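Local structure of HP0420 homologue (3LW3) at residues Leu22-Ala28 and Gly62-Phe66; Gly36-Val40 and Phe66-Ala71; Asn76-Met82 and Asp127-Phe133. The protein is of unknown function but adopts a hotdog fold, which is consistent with a role in acyl-thioester chemistry as in many proteins of this fold. All blocks are in the same frame, centred on the assembly; numbering follows the deposited sequence.

Interaction 1: Leu22-Ala28 and Gly62-Phe66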
ATOM      1  N   LEU B  22      13.628   1.607  -2.618  1.00 22.23           N
ATOM      2  CA  LEU B  22      12.817   0.714  -1.788  1.00 23.25           C
ATOM      3  C   LEU B  22      13.612  -0.399  -1.087  1.00 22.43           C
ATOM      4  O   LEU B  22      14.336  -1.198  -1.723  1.00 22.55           O
ATOM      5  CB  LEU B  22      11.670   0.103  -2.607  1.00 23.78           C
ATOM      6  CG  LEU B  22      10.523  -0.546  -1.804  1.00 24.62           C
ATOM      7  CD1 LEU B  22      10.153   0.167  -0.492  1.00 25.40           C
ATOM      8  CD2 LEU B  22       9.279  -0.618  -2.643  1.00 25.41           C
ATOM      9  N   ASP B  23      13.486  -0.442   0.232  1.00 21.60           N
ATOM     10  CA  ASP B  23      14.087  -1.536   1.020  1.00 22.40           C
ATOM     11  C   ASP B  23      13.152  -2.736   0.987  1.00 20.31           C
ATOM     12  O   ASP B  23      12.082  -2.721   1.619  1.00 20.11           O
ATOM     13  CB  ASP B  23      14.329  -1.064   2.445  1.00 21.76           C
ATOM     14  CG  ASP B  23      14.986  -2.101   3.313  1.00 22.44           C
ATOM     15  OD1 ASP B  23      15.255  -3.231   2.825  1.00 22.05           O
ATOM     16  OD2 ASP B  23      15.229  -1.765   4.513  1.00 23.87           O
ATOM     17  N   GLN B  24      13.545  -3.767   0.232  1.00 17.97           N
ATOM     18  CA  GLN B  24      12.716  -4.955   0.130  1.00 19.99           C
ATOM     19  C   GLN B  24      12.344  -5.585   1.473  1.00 20.15           C
ATOM     20  O   GLN B  24      11.287  -6.246   1.575  1.00 18.95           O
ATOM     21  CB  GLN B  24      13.306  -6.005  -0.797  1.00 18.44           C
ATOM     22  CG  GLN B  24      13.188  -5.588  -2.265  1.00 21.52           C
ATOM     23  CD  GLN B  24      13.794  -6.583  -3.244  1.00 22.72           C
ATOM     24  OE1 GLN B  24      13.769  -7.799  -3.023  1.00 21.67           O
ATOM     25  NE2 GLN B  24      14.332  -6.066  -4.350  1.00 23.74           N
ATOM     26  N   ASN B  25      13.207  -5.394   2.490  1.00 18.42           N
ATOM     27  CA  ASN B  25      12.939  -5.890   3.842  1.00 20.08           C
ATOM     28  C   ASN B  25      11.657  -5.294   4.439  1.00 19.66           C
ATOM     29  O   ASN B  25      11.063  -5.906   5.326  1.00 22.69           O
ATOM     30  CB  ASN B  25      14.121  -5.608   4.778  1.00 20.34           C
ATOM     31  CG  ASN B  25      15.292  -6.547   4.525  1.00 21.52           C
ATOM     32  OD1 ASN B  25      15.135  -7.595   3.880  1.00 21.08           O
ATOM     33  ND2 ASN B  25      16.483  -6.190   5.033  1.00 21.83           N
ATOM     34  N   LEU B  26      11.224  -4.125   3.939  1.00 19.10           N
ATOM     35  CA  LEU B  26      10.025  -3.455   4.456  1.00 18.70           C
ATOM     36  C   LEU B  26       8.831  -3.691   3.524  1.00 19.69           C
ATOM     37  O   LEU B  26       7.700  -3.223   3.800  1.00 19.83           O
ATOM     38  CB  LEU B  26      10.227  -1.940   4.633  1.00 20.74           C
ATOM     39  CG  LEU B  26      11.575  -1.338   5.101  1.00 25.15           C
ATOM     40  CD1 LEU B  26      11.479   0.126   5.553  1.00 26.97           C
ATOM     41  CD2 LEU B  26      12.261  -2.123   6.130  1.00 27.03           C
ATOM     42  N   CYS B  27       9.039  -4.433   2.431  1.00 18.18           N
ATOM     43  CA  CYS B  27       7.950  -4.551   1.433  1.00 18.26           C
ATOM     44  C   CYS B  27       7.659  -6.003   1.048  1.00 20.42           C
ATOM     45  O   CYS B  27       6.682  -6.611   1.514  1.00 19.67           O
ATOM     46  CB  CYS B  27       8.296  -3.730   0.197  1.00 18.57           C
ATOM     47  SG  CYS B  27       7.000  -3.736  -1.055  1.00 20.77           S
ATOM     48  N   ALA B  28       8.538  -6.561   0.222  1.00 17.96           N
ATOM     49  CA  ALA B  28       8.417  -7.910  -0.326  1.00 18.59           C
ATOM     50  C   ALA B  28       9.715  -8.192  -1.081  1.00 16.84           C
ATOM     51  O   ALA B  28      10.406  -7.288  -1.544  1.00 18.75           O
ATOM     52  CB  ALA B  28       7.217  -8.027  -1.289  1.00 17.60           C
ATOM     53  N   GLY B  62       1.055  -2.668  -0.088  1.00 14.22           N
ATOM     54  CA  GLY B  62       2.418  -2.204  -0.390  1.00 16.16           C
ATOM     55  C   GLY B  62       3.141  -3.256  -1.234  1.00 15.34           C
ATOM     56  O   GLY B  62       3.743  -2.930  -2.243  1.00 15.68           O
ATOM     57  N   ALA B  63       3.021  -4.538  -0.851  1.00 14.85           N
ATOM     58  CA  ALA B  63       3.642  -5.622  -1.632  1.00 16.23           C
ATOM     59  C   ALA B  63       3.032  -5.686  -3.062  1.00 14.43           C
ATOM     60  O   ALA B  63       3.761  -5.785  -4.065  1.00 13.84           O
ATOM     61  CB  ALA B  63       3.463  -6.943  -0.910  1.00 15.01           C
ATOM     62  N   ALA B  64       1.695  -5.594  -3.140  1.00 14.19           N
ATOM     63  CA  ALA B  64       0.978  -5.647  -4.420  1.00 15.86           C
ATOM     64  C   ALA B  64       1.432  -4.483  -5.302  1.00 13.62           C
ATOM     65  O   ALA B  64       1.697  -4.638  -6.509  1.00 14.94           O
ATOM     66  CB  ALA B  64      -0.500  -5.579  -4.183  1.00 14.98           C
ATOM     67  N   SER B  65       1.565  -3.316  -4.689  1.00 14.39           N
ATOM     68  CA  SER B  65       2.002  -2.078  -5.369  1.00 14.86           C
ATOM     69  C   SER B  65       3.389  -2.227  -6.022  1.00 15.26           C
ATOM     70  O   SER B  65       3.597  -1.880  -7.187  1.00 16.00           O
ATOM     71  CB  SER B  65       2.006  -0.881  -4.380  1.00 15.80           C
ATOM     72  OG  SER B  65       0.695  -0.542  -3.952  1.00 17.62           O
ATOM     73  N   PHE B  66       4.329  -2.759  -5.255  1.00 14.00           N
ATOM     74  CA  PHE B  66       5.650  -3.041  -5.741  1.00 14.45           C
ATOM     75  C   PHE B  66       5.589  -4.014  -6.902  1.00 15.08           C
ATOM     76  O   PHE B  66       6.198  -3.737  -7.945  1.00 15.76           O
ATOM     77  CB  PHE B  66       6.504  -3.559  -4.599  1.00 16.44           C
ATOM     78  CG  PHE B  66       7.918  -3.886  -4.973  1.00 16.13           C
ATOM     79  CD1 PHE B  66       8.680  -3.048  -5.793  1.00 17.19           C
ATOM     80  CD2 PHE B  66       8.528  -4.999  -4.417  1.00 18.67           C
ATOM     81  CE1 PHE B  66      10.005  -3.365  -6.105  1.00 19.76           C
ATOM     82  CE2 PHE B  66       9.838  -5.318  -4.685  1.00 17.97           C
ATOM     83  CZ  PHE B  66      10.588  -4.516  -5.569  1.00 18.36           C
TER

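Interaction 2: Gly36-Val40 and Phe66-Ala71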
ATOM      1  N   GLY B  36       6.081  -7.968 -19.236  1.00 15.89           N
ATOM      2  CA  GLY B  36       4.792  -7.429 -18.809  1.00 16.32           C
ATOM      3  C   GLY B  36       4.278  -8.028 -17.477  1.00 17.02           C
ATOM      4  O   GLY B  36       3.104  -7.816 -17.130  1.00 16.79           O
ATOM      5  N   LYS B  37       5.123  -8.785 -16.771  1.00 15.52           N
ATOM      6  CA  LYS B  37       4.762  -9.421 -15.483  1.00 14.37           C
ATOM      7  C   LYS B  37       5.852  -9.199 -14.434  1.00 15.62           C
ATOM      8  O   LYS B  37       7.012  -8.887 -14.748  1.00 15.95           O
ATOM      9  CB  LYS B  37       4.606 -10.932 -15.650  1.00 16.63           C
ATOM     10  CG  LYS B  37       3.582 -11.338 -16.698  1.00 15.79           C
ATOM     11  CD  LYS B  37       3.600 -12.846 -16.932  1.00 17.15           C
ATOM     12  CE  LYS B  37       2.652 -13.249 -18.088  1.00 19.72           C
ATOM     13  NZ  LYS B  37       2.837 -14.703 -18.460  1.00 19.68           N
ATOM     14  N   ALA B  38       5.483  -9.465 -13.183  1.00 15.50           N
ATOM     15  CA  ALA B  38       6.434  -9.553 -12.072  1.00 15.26           C
ATOM     16  C   ALA B  38       5.814 -10.362 -10.962  1.00 15.03           C
ATOM     17  O   ALA B  38       4.577 -10.398 -10.801  1.00 15.36           O
ATOM     18  CB  ALA B  38       6.791  -8.183 -11.565  1.00 15.49           C
ATOM     19  N   THR B  39       6.682 -10.971 -10.166  1.00 15.47           N
ATOM     20  CA  THR B  39       6.242 -11.670  -8.935  1.00 15.66           C
ATOM     21  C   THR B  39       7.122 -11.202  -7.800  1.00 16.58           C
ATOM     22  O   THR B  39       8.344 -11.147  -7.932  1.00 16.17           O
ATOM     23  CB  THR B  39       6.366 -13.196  -9.064  1.00 17.51           C
ATOM     24  OG1 THR B  39       5.483 -13.682 -10.064  1.00 17.32           O
ATOM     25  CG2 THR B  39       6.033 -13.889  -7.803  1.00 17.35           C
ATOM     26  N   VAL B  40       6.498 -10.854  -6.683  1.00 14.83           N
ATOM     27  CA  VAL B  40       7.213 -10.622  -5.427  1.00 14.77           C
ATOM     28  C   VAL B  40       6.629 -11.538  -4.373  1.00 16.72           C
ATOM     29  O   VAL B  40       5.451 -11.992  -4.487  1.00 16.91           O
ATOM     30  CB  VAL B  40       7.150  -9.141  -4.985  1.00 15.71           C
ATOM     31  CG1 VAL B  40       7.524  -8.203  -6.148  1.00 16.41           C
ATOM     32  CG2 VAL B  40       5.784  -8.781  -4.401  1.00 16.29           C
ATOM     33  N   PHE B  66       4.329  -2.759  -5.255  1.00 14.00           N
ATOM     34  CA  PHE B  66       5.650  -3.041  -5.741  1.00 14.45           C
ATOM     35  C   PHE B  66       5.589  -4.014  -6.902  1.00 15.08           C
ATOM     36  O   PHE B  66       6.198  -3.737  -7.945  1.00 15.76           O
ATOM     37  CB  PHE B  66       6.504  -3.559  -4.599  1.00 16.44           C
ATOM     38  CG  PHE B  66       7.918  -3.886  -4.973  1.00 16.13           C
ATOM     39  CD1 PHE B  66       8.680  -3.048  -5.793  1.00 17.19           C
ATOM     40  CD2 PHE B  66       8.528  -4.999  -4.417  1.00 18.67           C
ATOM     41  CE1 PHE B  66      10.005  -3.365  -6.105  1.00 19.76           C
ATOM     42  CE2 PHE B  66       9.838  -5.318  -4.685  1.00 17.97           C
ATOM     43  CZ  PHE B  66      10.588  -4.516  -5.569  1.00 18.36           C
ATOM     44  N   ALA B  67       4.870  -5.137  -6.768  1.00 13.77           N
ATOM     45  CA  ALA B  67       4.700  -6.081  -7.925  1.00 14.28           C
ATOM     46  C   ALA B  67       4.203  -5.327  -9.192  1.00 14.49           C
ATOM     47  O   ALA B  67       4.751  -5.492 -10.302  1.00 14.87           O
ATOM     48  CB  ALA B  67       3.706  -7.209  -7.638  1.00 15.16           C
ATOM     49  N   ALA B  68       3.146  -4.535  -8.995  1.00 15.13           N
ATOM     50  CA  ALA B  68       2.526  -3.763 -10.093  1.00 15.01           C
ATOM     51  C   ALA B  68       3.582  -2.877 -10.789  1.00 16.18           C
ATOM     52  O   ALA B  68       3.724  -2.918 -12.002  1.00 16.14           O
ATOM     53  CB  ALA B  68       1.380  -2.931  -9.559  1.00 15.42           C
ATOM     54  N   LEU B  69       4.343  -2.097 -10.020  1.00 14.93           N
ATOM     55  CA  LEU B  69       5.396  -1.224 -10.588  1.00 16.63           C
ATOM     56  C   LEU B  69       6.449  -2.055 -11.336  1.00 16.49           C
ATOM     57  O   LEU B  69       6.882  -1.667 -12.409  1.00 17.78           O
ATOM     58  CB  LEU B  69       6.008  -0.340  -9.505  1.00 16.07           C
ATOM     59  CG  LEU B  69       5.062   0.784  -9.068  1.00 18.17           C
ATOM     60  CD1 LEU B  69       5.404   1.477  -7.690  1.00 19.64           C
ATOM     61  CD2 LEU B  69       5.031   1.828 -10.192  1.00 18.89           C
ATOM     62  N   CYS B  70       6.848  -3.200 -10.781  1.00 15.34           N
ATOM     63  CA  CYS B  70       7.841  -4.047 -11.433  1.00 16.43           C
ATOM     64  C   CYS B  70       7.379  -4.670 -12.766  1.00 16.57           C
ATOM     65  O   CYS B  70       8.197  -4.908 -13.672  1.00 17.39           O
ATOM     66  CB  CYS B  70       8.306  -5.147 -10.487  1.00 17.60           C
ATOM     67  SG  CYS B  70       9.240  -4.572  -9.083  1.00 17.50           S
ATOM     68  N   ALA B  71       6.092  -4.915 -12.912  1.00 14.77           N
ATOM     69  CA  ALA B  71       5.564  -5.482 -14.147  1.00 15.72           C
ATOM     70  C   ALA B  71       5.760  -4.532 -15.336  1.00 16.98           C
ATOM     71  O   ALA B  71       5.999  -4.993 -16.458  1.00 18.69           O
ATOM     72  CB  ALA B  71       4.032  -5.793 -13.988  1.00 16.88           C
TER
HETATM   73  O   HOH W   1       7.842  -5.864 -18.641  1.00 23.55           O

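Interaction 3: Asn76-Met82 and Asp127-Phe133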
ATOM      1  N   ASN B  76      10.263   6.729 -14.736  1.00 29.27           N
ATOM      2  CA  ASN B  76       9.479   7.812 -14.164  1.00 29.94           C
ATOM      3  C   ASN B  76       8.001   7.448 -14.050  1.00 27.54           C
ATOM      4  O   ASN B  76       7.166   8.058 -14.678  1.00 27.71           O
ATOM      5  CB  ASN B  76       9.672   9.069 -15.015  1.00 31.28           C
ATOM      6  CG  ASN B  76      11.144   9.498 -15.103  1.00 35.43           C
ATOM      7  OD1 ASN B  76      11.841   9.553 -14.083  1.00 35.48           O
ATOM      8  ND2 ASN B  76      11.627   9.793 -16.334  1.00 36.80           N
ATOM      9  N   SER B  77       7.683   6.476 -13.205  1.00 26.33           N
ATOM     10  CA  SER B  77       6.300   6.018 -13.070  1.00 24.92           C
ATOM     11  C   SER B  77       5.784   6.169 -11.638  1.00 25.10           C
ATOM     12  O   SER B  77       6.564   6.061 -10.669  1.00 25.24           O
ATOM     13  CB  SER B  77       6.160   4.566 -13.543  1.00 24.35           C
ATOM     14  OG  SER B  77       6.893   3.645 -12.730  1.00 25.20           O
ATOM     15  N   LEU B  78       4.480   6.394 -11.524  1.00 22.27           N
ATOM     16  CA  LEU B  78       3.774   6.539 -10.252  1.00 24.53           C
ATOM     17  C   LEU B  78       2.495   5.744 -10.302  1.00 22.45           C
ATOM     18  O   LEU B  78       1.768   5.775 -11.294  1.00 21.80           O
ATOM     19  CB  LEU B  78       3.353   7.999 -10.014  1.00 24.68           C
ATOM     20  CG  LEU B  78       4.434   9.027  -9.719  1.00 28.42           C
ATOM     21  CD1 LEU B  78       3.839  10.442  -9.691  1.00 29.61           C
ATOM     22  CD2 LEU B  78       5.132   8.740  -8.408  1.00 29.68           C
ATOM     23  N   ILE B  79       2.147   5.122  -9.182  1.00 21.82           N
ATOM     24  CA  ILE B  79       0.788   4.627  -9.025  1.00 19.90           C
ATOM     25  C   ILE B  79      -0.158   5.801  -8.767  1.00 19.91           C
ATOM     26  O   ILE B  79       0.033   6.579  -7.820  1.00 21.11           O
ATOM     27  CB  ILE B  79       0.687   3.591  -7.854  1.00 19.85           C
ATOM     28  CG1 ILE B  79       1.569   2.353  -8.160  1.00 19.04           C
ATOM     29  CG2 ILE B  79      -0.768   3.260  -7.577  1.00 19.61           C
ATOM     30  CD1 ILE B  79       1.702   1.437  -6.979  1.00 19.04           C
ATOM     31  N   SER B  80      -1.168   5.914  -9.614  1.00 18.43           N
ATOM     32  CA  SER B  80      -2.183   6.982  -9.512  1.00 20.92           C
ATOM     33  C   SER B  80      -3.478   6.562  -8.826  1.00 20.10           C
ATOM     34  O   SER B  80      -4.196   7.402  -8.251  1.00 19.47           O
ATOM     35  CB  SER B  80      -2.514   7.569 -10.899  1.00 21.60           C
ATOM     36  OG  SER B  80      -2.898   6.544 -11.797  1.00 21.61           O
ATOM     37  N   SER B  81      -3.818   5.276  -8.906  1.00 18.91           N
ATOM     38  CA  SER B  81      -5.050   4.789  -8.276  1.00 18.56           C
ATOM     39  C   SER B  81      -5.041   3.281  -8.216  1.00 19.28           C
ATOM     40  O   SER B  81      -4.252   2.617  -8.902  1.00 17.70           O
ATOM     41  CB  SER B  81      -6.307   5.289  -8.985  1.00 19.26           C
ATOM     42  OG  SER B  81      -6.430   4.701 -10.243  1.00 21.87           O
ATOM     43  N   MET B  82      -5.899   2.747  -7.369  1.00 16.40           N
ATOM     44  CA  MET B  82      -6.060   1.308  -7.267  1.00 17.05           C
ATOM     45  C   MET B  82      -7.426   0.948  -6.735  1.00 18.48           C
ATOM     46  O   MET B  82      -8.057   1.727  -6.021  1.00 18.26           O
ATOM     47  CB  MET B  82      -4.996   0.739  -6.312  1.00 18.29           C
ATOM     48  CG  MET B  82      -5.211   1.142  -4.852  1.00 16.99           C
ATOM     49  SD  MET B  82      -3.826   0.689  -3.766  1.00 20.38           S
ATOM     50  CE  MET B  82      -2.489   1.690  -4.354  1.00 20.19           C
ATOM     51  N   ASP B 127      -6.540  -4.099  -9.149  1.00 17.61           N
ATOM     52  CA  ASP B 127      -6.094  -3.396 -10.364  1.00 16.87           C
ATOM     53  C   ASP B 127      -5.434  -2.068  -9.981  1.00 17.18           C
ATOM     54  O   ASP B 127      -5.989  -1.308  -9.168  1.00 17.84           O
ATOM     55  CB  ASP B 127      -7.266  -3.163 -11.325  1.00 19.15           C
ATOM     56  CG  ASP B 127      -7.795  -4.468 -11.885  1.00 23.58           C
ATOM     57  OD1 ASP B 127      -6.989  -5.234 -12.424  1.00 24.26           O
ATOM     58  OD2 ASP B 127      -8.998  -4.786 -11.740  1.00 28.05           O
ATOM     59  N   PHE B 128      -4.254  -1.810 -10.528  1.00 15.46           N
ATOM     60  CA  PHE B 128      -3.491  -0.597 -10.247  1.00 16.13           C
ATOM     61  C   PHE B 128      -3.392   0.216 -11.536  1.00 19.46           C
ATOM     62  O   PHE B 128      -3.177  -0.347 -12.603  1.00 19.02           O
ATOM     63  CB  PHE B 128      -2.076  -0.943  -9.773  1.00 17.49           C
ATOM     64  CG  PHE B 128      -2.067  -1.668  -8.456  1.00 16.40           C
ATOM     65  CD1 PHE B 128      -1.809  -0.986  -7.291  1.00 16.53           C
ATOM     66  CD2 PHE B 128      -2.413  -3.031  -8.400  1.00 16.58           C
ATOM     67  CE1 PHE B 128      -1.867  -1.651  -6.063  1.00 15.80           C
ATOM     68  CE2 PHE B 128      -2.462  -3.702  -7.200  1.00 15.75           C
ATOM     69  CZ  PHE B 128      -2.225  -2.999  -6.023  1.00 15.33           C
ATOM     70  N   GLU B 129      -3.515   1.522 -11.432  1.00 16.96           N
ATOM     71  CA  GLU B 129      -3.326   2.383 -12.588  1.00 19.53           C
ATOM     72  C   GLU B 129      -1.987   3.070 -12.336  1.00 18.99           C
ATOM     73  O   GLU B 129      -1.729   3.550 -11.209  1.00 19.92           O
ATOM     74  CB  GLU B 129      -4.445   3.412 -12.722  1.00 19.61           C
ATOM     75  CG  GLU B 129      -5.844   2.814 -12.642  1.00 22.98           C
ATOM     76  CD  GLU B 129      -6.198   1.922 -13.808  1.00 27.11           C
ATOM     77  OE1 GLU B 129      -5.662   2.194 -14.908  1.00 28.75           O
ATOM     78  OE2 GLU B 129      -7.012   0.948 -13.628  1.00 31.91           O
ATOM     79  N   ILE B 130      -1.131   3.096 -13.364  1.00 17.83           N
ATOM     80  CA  ILE B 130       0.188   3.657 -13.269  1.00 17.42           C
ATOM     81  C   ILE B 130       0.361   4.717 -14.326  1.00 20.88           C
ATOM     82  O   ILE B 130      -0.006   4.475 -15.466  1.00 22.95           O
ATOM     83  CB  ILE B 130       1.305   2.575 -13.388  1.00 19.63           C
ATOM     84  CG1 ILE B 130       1.204   1.551 -12.212  1.00 19.15           C
ATOM     85  CG2 ILE B 130       2.661   3.256 -13.516  1.00 22.04           C
ATOM     86  CD1 ILE B 130       2.090   0.329 -12.378  1.00 22.93           C
ATOM     87  N   LEU B 131       0.863   5.891 -13.935  1.00 20.17           N
ATOM     88  CA  LEU B 131       1.163   6.989 -14.879  1.00 23.63           C
ATOM     89  C   LEU B 131       2.676   7.060 -15.169  1.00 24.99           C
ATOM     90  O   LEU B 131       3.507   6.865 -14.258  1.00 23.97           O
ATOM     91  CB  LEU B 131       0.697   8.344 -14.336  1.00 25.52           C
ATOM     92  CG  LEU B 131      -0.774   8.550 -13.983  1.00 25.44           C
ATOM     93  CD1 LEU B 131      -1.025  10.000 -13.588  1.00 29.63           C
ATOM     94  CD2 LEU B 131      -1.719   8.094 -15.113  1.00 26.15           C
ATOM     95  N   VAL B 132       3.038   7.351 -16.422  1.00 26.22           N
ATOM     96  CA  VAL B 132       4.440   7.441 -16.779  1.00 28.33           C
ATOM     97  C   VAL B 132       4.689   8.848 -17.278  1.00 30.56           C
ATOM     98  O   VAL B 132       3.923   9.357 -18.079  1.00 32.35           O
ATOM     99  CB  VAL B 132       4.823   6.408 -17.843  1.00 28.83           C
ATOM    100  CG1 VAL B 132       6.269   6.586 -18.252  1.00 30.82           C
ATOM    101  CG2 VAL B 132       4.588   4.976 -17.314  1.00 25.40           C
ATOM    102  N   PHE B 133       5.734   9.480 -16.763  1.00 32.79           N
ATOM    103  CA  PHE B 133       6.104  10.850 -17.127  1.00 33.97           C
ATOM    104  C   PHE B 133       7.390  10.891 -17.935  1.00 36.46           C
ATOM    105  O   PHE B 133       8.225   9.982 -17.828  1.00 35.50           O
ATOM    106  CB  PHE B 133       6.313  11.670 -15.864  1.00 33.20           C
ATOM    107  CG  PHE B 133       5.169  11.591 -14.930  1.00 34.96           C
ATOM    108  CD1 PHE B 133       5.066  10.527 -14.045  1.00 33.38           C
ATOM    109  CD2 PHE B 133       4.167  12.543 -14.971  1.00 36.17           C
ATOM    110  CE1 PHE B 133       3.969  10.430 -13.192  1.00 33.68           C
ATOM    111  CE2 PHE B 133       3.068  12.467 -14.126  1.00 36.63           C
ATOM    112  CZ  PHE B 133       2.970  11.410 -13.220  1.00 34.39           C
TER

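Interaction 1: Leu22-Ala28 and Gly62-Phe66
The F66 ring receives apolar contacts from several residues of the loop. The methyl CD2 of L22 lies over one face of the ring, 4.0 Å from F66 CD1, while the Q24 side chain crosses that of F66 at about a right angle, its CG 4.1 Å from F66 CE2 and oblique to the ring. On the flank of the helix, A28 CB packs against A63 CB at 3.9 Å.

Sulfur contacts form the second group. Held anti to the backbone N (chi1 -177°), C27 SG sits 3.6 Å from F66 CB. The same SG is 4.8 Å from the centroid of the F66 ring, an oblique sulfur-aromatic contact.

Polar bonds shape the loop rather than join it to the helix. D23 OD1 accepts from N25 N at 3.0 Å, an Asx turn in which the donor stands above the carboxylate plane. The amide of Q24 bonds to E13 and to the backbone N of L30. H56 of the second subunit packs on L22 and C27, so the contact borders the dimer interface. A loop laid over a buried central helix, just before the strand at residues 29-34, here covers the helix of a hotdog fold.

Interaction 2: Gly36-Val40 and Phe66-Ala71
A38 CB touches the helix directly, 3.6 Å from C70 CB and equally close to the backbone N of A71. V40, two residues on and on the same side of the strand, divides its branches: CG1 meets F66 CD2 at 3.8 Å, approaching the ring obliquely, whereas CG2 points to A67 CB at 4.2 Å. The V40 torsion (chi1 -49°) leaves CG1 anti to the carbonyl carbon and directs both methyls at the helix. Small side chains at 67 and 71 let the backbones come near, with the strand and helix axes 6.4 Å apart at their closest and running at 148° to each other. The packing of A38 and V40 belongs to the hotdog fold, in which an antiparallel sheet wraps a long central helix.

Just before the strand begins, at G36, the contact is made by backbone. G36 CA makes a CH...O contact with A71 O, and a water bridges the same two residues, accepting from G36 N at 2.8 Å and donating to A71 O at 3.0 Å.

Further out, T39, directed away from the helix, hydrogen-bonds through OG1 to N99 OD1. Backbone bonds from A38 to A100 and from V40 to F98 fix this strand against the strand at residues 96-105. A100 and I112 also pack on A71, while L16 from the N-terminal part of the chain reaches C70.

Interaction 3: Asn76-Met82 and Asp127-Phe133
Residues 76-82 and 127-133 form an antiparallel strand pair in the six-stranded sheet, where 77-86 is one of the two outer strands within this chain. L78 and L131 are a hydrogen-bonded pair: L78 N donates to L131 O at 2.9 Å and L131 N returns a bond to L78 O. F133 N adds a nearly straight bond (173°) to N76 O. Past I79 the register slips by one, and S80 and S81 both face E129 in a classic beta bulge. There S80 N donates to E129 O at 2.9 Å and E129 N to S81 O.

On the face of I79, I130, M82 and F128, which packs on the helix at residues 57-72, M82 and F128 lie side by side. With chi1 at 69°, M82 SD reaches the F128 ring, 4.9 Å from its centroid in an oblique Met-aromatic contact, and the bend at chi3 folds CE onto it. On the face of L78, its CD1 approaches CE1 of F133, just after the strand, at 3.5 Å.

S81 and M82 also pair with a strand of the second subunit, extending the sheet across the interface. E129 OE1 bonds to T111 and D127 to R113 on the neighbouring strand. The chemistry implies a seam held by main-chain bonds, with a largely apolar face on the helix and a mixed face where L78 and L131 stand with S81 and E129.

Interactions 1 and 2 are built on helix 57-72, and the strand pair of interaction 3 packs against it. Interactions 1 and 2 use successive parts of the helix and share F66; their centres lie 11 Å apart, and they touch where A28 CB meets V40 CG2 at 3.5 Å. Their segments alternate along the chain. Interaction 3 follows both, opening on strand 77-86 directly after the helix, with its centre 16 Å from that of interaction 1 and 12 Å from that of interaction 2. S65, A68 and L69 carry the helix onto it. Interactions 1 and 3 lie beside the dimer interface, where S81 and M82 extend the sheet into the second subunit.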